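Local coordinates for major pollen allergen Pla l 1 (Plantago lanceolata, PDB 4Z8W), which is a secreted major pollen allergen of the Ole e 1-like family, with zinc binding as its probable molecular function, at residues A[44-47]-A[48-52]; A[90-93]-A[94-98]. One frame throughout, in Å; residues are numbered along the deposited sequence.

Contact 1 (44-52) comes first along the chain and contact 2 (90-98) follows it, both within the Ole e 1-like part of the protein. Their centres are 22 Å apart and their nearest atoms about 13 Å apart, so they do not touch. What they share is one antiparallel four-stranded sheet in the order 51-56, 37-42, 74-80, 100-102. Contact 1 joins 37-42 to the outermost strand 51-56, while contact 2 belongs to the long connection from 74-80 to the other outermost strand, 100-102. Both are surface loops of an allergen, but D45 of contact 1 binds the zinc ion, whereas contact 2 holds no zinc ligand.

Contact 1. Residues A[44-47]-A[48-52]; sequences DDSK and KVIYS. With ZN (zinc ion), chain B.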
ATOM      1  N   ASP A  44      -0.795  10.935 -13.770  1.00 30.84           N
ATOM      2  CA  ASP A  44      -0.052  11.088 -15.022  1.00 32.56           C
ATOM      3  C   ASP A  44      -0.137  12.527 -15.447  1.00 35.36           C
ATOM      4  O   ASP A  44      -0.301  12.815 -16.622  1.00 35.06           O
ATOM      5  CB  ASP A  44      -0.668  10.171 -16.105  1.00 35.33           C
ATOM      6  CG  ASP A  44      -0.184   8.710 -15.960  1.00 36.04           C
ATOM      7  OD1 ASP A  44       0.978   8.510 -15.503  1.00 37.57           O
ATOM      8  OD2 ASP A  44      -0.937   7.780 -16.293  1.00 36.40           O
ATOM      9  N   ASP A  45      -0.030  13.400 -14.456  1.00 33.83           N
ATOM     10  CA  ASP A  45       0.009  14.837 -14.596  1.00 42.13           C
ATOM     11  C   ASP A  45      -1.250  15.448 -15.238  1.00 45.73           C
ATOM     12  O   ASP A  45      -1.166  16.522 -15.827  1.00 40.28           O
ATOM     13  CB  ASP A  45       1.309  15.303 -15.292  1.00 36.60           C
ATOM     14  CG  ASP A  45       2.515  15.105 -14.398  1.00 37.73           C
ATOM     15  OD1 ASP A  45       2.649  15.791 -13.294  1.00 32.78           O
ATOM     16  OD2 ASP A  45       3.323  14.244 -14.821  1.00 30.28           O
ATOM     17  N   SER A  46      -2.379  14.750 -15.121  1.00 44.57           N
ATOM     18  CA  SER A  46      -3.639  15.279 -15.635  1.00 49.20           C
ATOM     19  C   SER A  46      -4.505  15.758 -14.474  1.00 50.75           C
ATOM     20  O   SER A  46      -5.617  16.238 -14.682  1.00 60.71           O
ATOM     21  CB  SER A  46      -4.362  14.242 -16.510  1.00 46.08           C
ATOM     22  OG  SER A  46      -5.023  13.295 -15.680  1.00 51.08           O
ATOM     23  N   LYS A  47      -3.985  15.684 -13.247  1.00 50.12           N
ATOM     24  CA  LYS A  47      -4.715  16.227 -12.064  1.00 56.66           C
ATOM     25  C   LYS A  47      -6.049  15.529 -11.702  1.00 50.85           C
ATOM     26  O   LYS A  47      -6.724  15.927 -10.770  1.00 54.09           O
ATOM     27  CB  LYS A  47      -4.897  17.760 -12.175  1.00 60.61           C
ATOM     28  CG  LYS A  47      -3.599  18.490 -12.540  1.00 61.98           C
ATOM     29  CD  LYS A  47      -3.834  19.951 -12.870  1.00 66.94           C
ATOM     30  CE  LYS A  47      -2.540  20.741 -12.780  1.00 67.66           C
ATOM     31  NZ  LYS A  47      -2.821  22.154 -12.382  1.00 66.82           N
ATOM     32  N   LYS A  48      -6.413  14.499 -12.448  1.00 52.95           N
ATOM     33  CA  LYS A  48      -7.438  13.535 -12.024  1.00 49.89           C
ATOM     34  C   LYS A  48      -6.805  12.137 -12.231  1.00 41.87           C
ATOM     35  O   LYS A  48      -5.895  12.020 -13.037  1.00 36.88           O
ATOM     36  CB  LYS A  48      -8.715  13.704 -12.861  1.00 58.24           C
ATOM     37  CG  LYS A  48      -8.533  13.454 -14.372  1.00 64.85           C
ATOM     38  CD  LYS A  48      -9.788  13.868 -15.153  1.00 73.54           C
ATOM     39  CE  LYS A  48     -10.641  12.671 -15.606  1.00 70.94           C
ATOM     40  NZ  LYS A  48     -11.027  11.768 -14.465  1.00 77.86           N
ATOM     41  N   VAL A  49      -7.256  11.108 -11.510  1.00 36.22           N
ATOM     42  CA  VAL A  49      -6.764   9.730 -11.715  1.00 36.49           C
ATOM     43  C   VAL A  49      -7.074   9.265 -13.123  1.00 41.53           C
ATOM     44  O   VAL A  49      -8.215   9.270 -13.542  1.00 42.16           O
ATOM     45  CB  VAL A  49      -7.296   8.721 -10.645  1.00 42.35           C
ATOM     46  CG1 VAL A  49      -6.940   7.248 -10.965  1.00 34.11           C
ATOM     47  CG2 VAL A  49      -6.794   9.105  -9.259  1.00 41.16           C
ATOM     48  N   ILE A  50      -6.078   8.833 -13.882  1.00 42.38           N
ATOM     49  CA  ILE A  50      -6.426   8.337 -15.208  1.00 43.83           C
ATOM     50  C   ILE A  50      -5.897   6.976 -15.518  1.00 40.95           C
ATOM     51  O   ILE A  50      -6.161   6.469 -16.577  1.00 41.96           O
ATOM     52  CB  ILE A  50      -6.133   9.337 -16.345  1.00 46.02           C
ATOM     53  CG1 ILE A  50      -4.653   9.680 -16.424  1.00 41.01           C
ATOM     54  CG2 ILE A  50      -6.961  10.610 -16.164  1.00 52.47           C
ATOM     55  CD1 ILE A  50      -4.339  10.546 -17.631  1.00 45.94           C
ATOM     56  N   TYR A  51      -5.150   6.363 -14.590  1.00 37.14           N
ATOM     57  CA  TYR A  51      -4.701   4.970 -14.760  1.00 30.39           C
ATOM     58  C   TYR A  51      -4.757   4.382 -13.371  1.00 35.53           C
ATOM     59  O   TYR A  51      -4.199   4.994 -12.418  1.00 32.24           O
ATOM     60  CB  TYR A  51      -3.295   4.893 -15.319  1.00 35.75           C
ATOM     61  CG  TYR A  51      -2.702   3.511 -15.450  1.00 36.99           C
ATOM     62  CD1 TYR A  51      -2.954   2.751 -16.570  1.00 38.88           C
ATOM     63  CD2 TYR A  51      -1.845   2.971 -14.457  1.00 38.56           C
ATOM     64  CE1 TYR A  51      -2.401   1.491 -16.758  1.00 35.38           C
ATOM     65  CE2 TYR A  51      -1.313   1.676 -14.614  1.00 38.84           C
ATOM     66  CZ  TYR A  51      -1.612   0.941 -15.776  1.00 40.93           C
ATOM     67  OH  TYR A  51      -1.085  -0.334 -16.000  1.00 42.13           O
ATOM     68  N   SER A  52      -5.431   3.240 -13.265  0.50 28.24           N
ATOM     69  CA  SER A  52      -5.705   2.584 -11.977  0.50 31.86           C
ATOM     70  C   SER A  52      -5.590   1.099 -12.134  0.50 30.98           C
ATOM     71  O   SER A  52      -5.989   0.598 -13.164  0.50 25.92           O
ATOM     72  CB  SER A  52      -7.129   2.865 -11.523  0.50 32.78           C
ATOM     73  OG  SER A  52      -7.183   4.076 -10.828  0.50 33.41           O
TER
HETATM   74 ZN    ZN B 201       3.270  15.123 -11.567  1.00 30.27          ZN
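The carboxylate of D44 approaches the CB of Y51, not its ring face: OD2 lies 3.9 Å from Y51 CB, with the carboxylate and ring planes 43° apart. The flat groups have other partners. H71 stacks on the Y51 ring and also hydrogen-bonds through ND1 to D44 OD2, while OD1 accepts a hydrogen bond from the backbone N of E72, so both carboxylate oxygens are satisfied. A chi1 of 176° turns CG of Y51 opposite the backbone N, and the ring leads away from the loop to hydrogen-bond through OH with V68 N.

I50 turns its side chain toward D44 and S46 across the turn. Its CD1 is 4.0 Å from D44 CB and, on the serine, meets the hydroxyl more closely than the carbon, at 3.4 Å from S46 OG. The chi1 of 61° that sets I50 CG1 between N and the carbonyl carbon also puts CG2 beside the backbone N. CG2 makes the nearest approach, 3.3 Å from S46 OG, and CG1 and CD1 also border this hydroxyl. That hydroxyl is held by the carbonyl O of K43, just before the turn.

D45 points the other way, to the zinc ion, which OD1 binds at 1.9 Å while its OD2 stays 3.4 Å from the metal. D45 is thus a monodentate ligand; D73 OD1 binds the same ion.

The loop follows strand 37-42. At the entry to strand 51-56, I50 and Y51 both face C42, a classic beta bulge; V49 and Y51 rest their side chains on D41 and C42 of strand 37-42.

Contact 2. Residues A[90-93]-A[94-98]; sequences PKLA and KGTIQ
L92 and T96 close the tight part of this hairpin-like turn: L92 N donates to T96 O at 2.8 Å, with an N-H...O angle of 153°. One step nearer the tip, G95 N donates to L92 O at 2.6 Å, approaching from above the carbonyl plane. Together these bonds give the pattern of a type I turn, L92 to G95, followed by a G1 beta bulge at G95. The glycine adopts a phi of 103°, where a CB would be pressed against the carbonyl O of K94.

Two side chains also come close to carbonyls here. L92 CB is within 3.3 Å of T96 O, and K91 lays its aliphatic chain across the other arm of the turn, CD 3.2 Å from G95 O. With its CG beside the backbone N (chi1 -63°), L92 crosses Q98 at about a right angle in plain van der Waals contact, CD2 3.7 Å from Q98 OE1.

Against the two short backbone bonds stands a rim with few side-chain contacts, where K91, K94 and I97 are exposed. K91 CG meets I97 CD1 at 3.9 Å, and K94 runs beside L92, pointing the same way, with NZ 3.9 Å from L92 CD1.

Along the chain the loop connects strand 74-80 to strand 100-102. Its base leans on strand 114-123, P90 against R123 and Q98 against L120, while P90 and L92 also touch N24 and I97 touches I89.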
ATOM      1  N   PRO A  90      -5.823   4.281   9.373  1.00 34.46           N
ATOM      2  CA  PRO A  90      -5.408   5.328  10.292  1.00 37.30           C
ATOM      3  C   PRO A  90      -5.085   6.607   9.493  1.00 45.15           C
ATOM      4  O   PRO A  90      -4.201   6.566   8.659  1.00 45.06           O
ATOM      5  CB  PRO A  90      -4.151   4.719  10.944  1.00 35.90           C
ATOM      6  CG  PRO A  90      -3.625   3.737   9.925  1.00 40.63           C
ATOM      7  CD  PRO A  90      -4.900   3.137   9.349  1.00 36.11           C
ATOM      8  N   LYS A  91      -5.818   7.708   9.681  1.00 45.66           N
ATOM      9  CA  LYS A  91      -5.359   8.996   9.125  1.00 46.18           C
ATOM     10  C   LYS A  91      -4.115   9.500   9.879  1.00 45.08           C
ATOM     11  O   LYS A  91      -4.018   9.333  11.081  1.00 45.58           O
ATOM     12  CB  LYS A  91      -6.437  10.047   9.216  1.00 47.46           C
ATOM     13  CG  LYS A  91      -7.328  10.036   7.994  1.00 53.94           C
ATOM     14  CD  LYS A  91      -8.456  11.037   8.101  1.00 52.17           C
ATOM     15  CE  LYS A  91      -9.687  10.531   7.354  1.00 58.74           C
ATOM     16  NZ  LYS A  91     -10.334   9.400   8.076  1.00 54.88           N
ATOM     17  N   LEU A  92      -3.186  10.115   9.160  1.00 43.91           N
ATOM     18  CA  LEU A  92      -2.030  10.790   9.738  1.00 45.13           C
ATOM     19  C   LEU A  92      -2.413  12.065  10.528  1.00 49.61           C
ATOM     20  O   LEU A  92      -3.394  12.737  10.191  1.00 39.58           O
ATOM     21  CB  LEU A  92      -1.060  11.170   8.613  1.00 52.45           C
ATOM     22  CG  LEU A  92      -0.458  10.011   7.817  1.00 56.09           C
ATOM     23  CD1 LEU A  92       0.353  10.549   6.636  1.00 57.64           C
ATOM     24  CD2 LEU A  92       0.371   9.113   8.753  1.00 55.43           C
ATOM     25  N   ALA A  93      -1.618  12.399  11.552  1.00 52.89           N
ATOM     26  CA  ALA A  93      -1.751  13.670  12.293  1.00 54.50           C
ATOM     27  C   ALA A  93      -2.036  14.897  11.405  1.00 56.87           C
ATOM     28  O   ALA A  93      -2.822  15.747  11.797  1.00 56.56           O
ATOM     29  CB  ALA A  93      -0.541  13.923  13.190  1.00 49.74           C
ATOM     30  N   LYS A  94      -1.421  14.964  10.220  1.00 67.37           N
ATOM     31  CA  LYS A  94      -1.755  15.972   9.179  1.00 70.25           C
ATOM     32  C   LYS A  94      -3.226  15.990   8.722  1.00 70.85           C
ATOM     33  O   LYS A  94      -3.686  16.985   8.174  1.00 70.33           O
ATOM     34  CB  LYS A  94      -0.852  15.799   7.946  1.00 75.98           C
ATOM     35  CG  LYS A  94       0.646  15.761   8.255  1.00 79.05           C
ATOM     36  CD  LYS A  94       1.312  14.729   7.362  1.00 80.53           C
ATOM     37  CE  LYS A  94       2.774  14.506   7.728  1.00 83.36           C
ATOM     38  NZ  LYS A  94       3.191  13.164   7.211  1.00 83.93           N
ATOM     39  N   GLY A  95      -3.954  14.894   8.949  1.00 68.22           N
ATOM     40  CA  GLY A  95      -5.364  14.769   8.573  1.00 55.88           C
ATOM     41  C   GLY A  95      -5.553  13.926   7.316  1.00 54.53           C
ATOM     42  O   GLY A  95      -6.659  13.501   7.000  1.00 53.31           O
ATOM     43  N   THR A  96      -4.456  13.698   6.602  1.00 57.49           N
ATOM     44  CA  THR A  96      -4.475  12.939   5.341  1.00 55.66           C
ATOM     45  C   THR A  96      -4.289  11.439   5.543  1.00 52.81           C
ATOM     46  O   THR A  96      -3.600  10.987   6.482  1.00 42.25           O
ATOM     47  CB  THR A  96      -3.383  13.439   4.373  1.00 58.16           C
ATOM     48  OG1 THR A  96      -2.113  13.449   5.043  1.00 53.41           O
ATOM     49  CG2 THR A  96      -3.711  14.859   3.878  1.00 67.88           C
ATOM     50  N   ILE A  97      -4.906  10.680   4.646  1.00 47.16           N
ATOM     51  CA  ILE A  97      -4.722   9.247   4.555  1.00 46.48           C
ATOM     52  C   ILE A  97      -3.305   8.953   4.025  1.00 41.21           C
ATOM     53  O   ILE A  97      -2.840   9.620   3.116  1.00 39.92           O
ATOM     54  CB  ILE A  97      -5.748   8.685   3.567  1.00 49.34           C
ATOM     55  CG1 ILE A  97      -7.183   8.971   4.057  1.00 53.01           C
ATOM     56  CG2 ILE A  97      -5.448   7.221   3.237  1.00 53.03           C
ATOM     57  CD1 ILE A  97      -7.814   7.840   4.834  1.00 47.76           C
ATOM     58  N   GLN A  98      -2.626   7.942   4.554  1.00 39.26           N
ATOM     59  CA  GLN A  98      -1.263   7.604   4.062  1.00 39.62           C
ATOM     60  C   GLN A  98      -1.294   6.681   2.815  1.00 36.99           C
ATOM     61  O   GLN A  98      -1.992   5.667   2.808  1.00 38.04           O
ATOM     62  CB  GLN A  98      -0.472   6.915   5.182  1.00 42.06           C
ATOM     63  CG  GLN A  98       0.996   6.569   4.902  1.00 43.25           C
ATOM     64  CD  GLN A  98       1.539   5.641   5.992  1.00 48.22           C
ATOM     65  OE1 GLN A  98       1.242   5.829   7.176  1.00 47.40           O
ATOM     66  NE2 GLN A  98       2.304   4.621   5.598  1.00 45.48           N
TER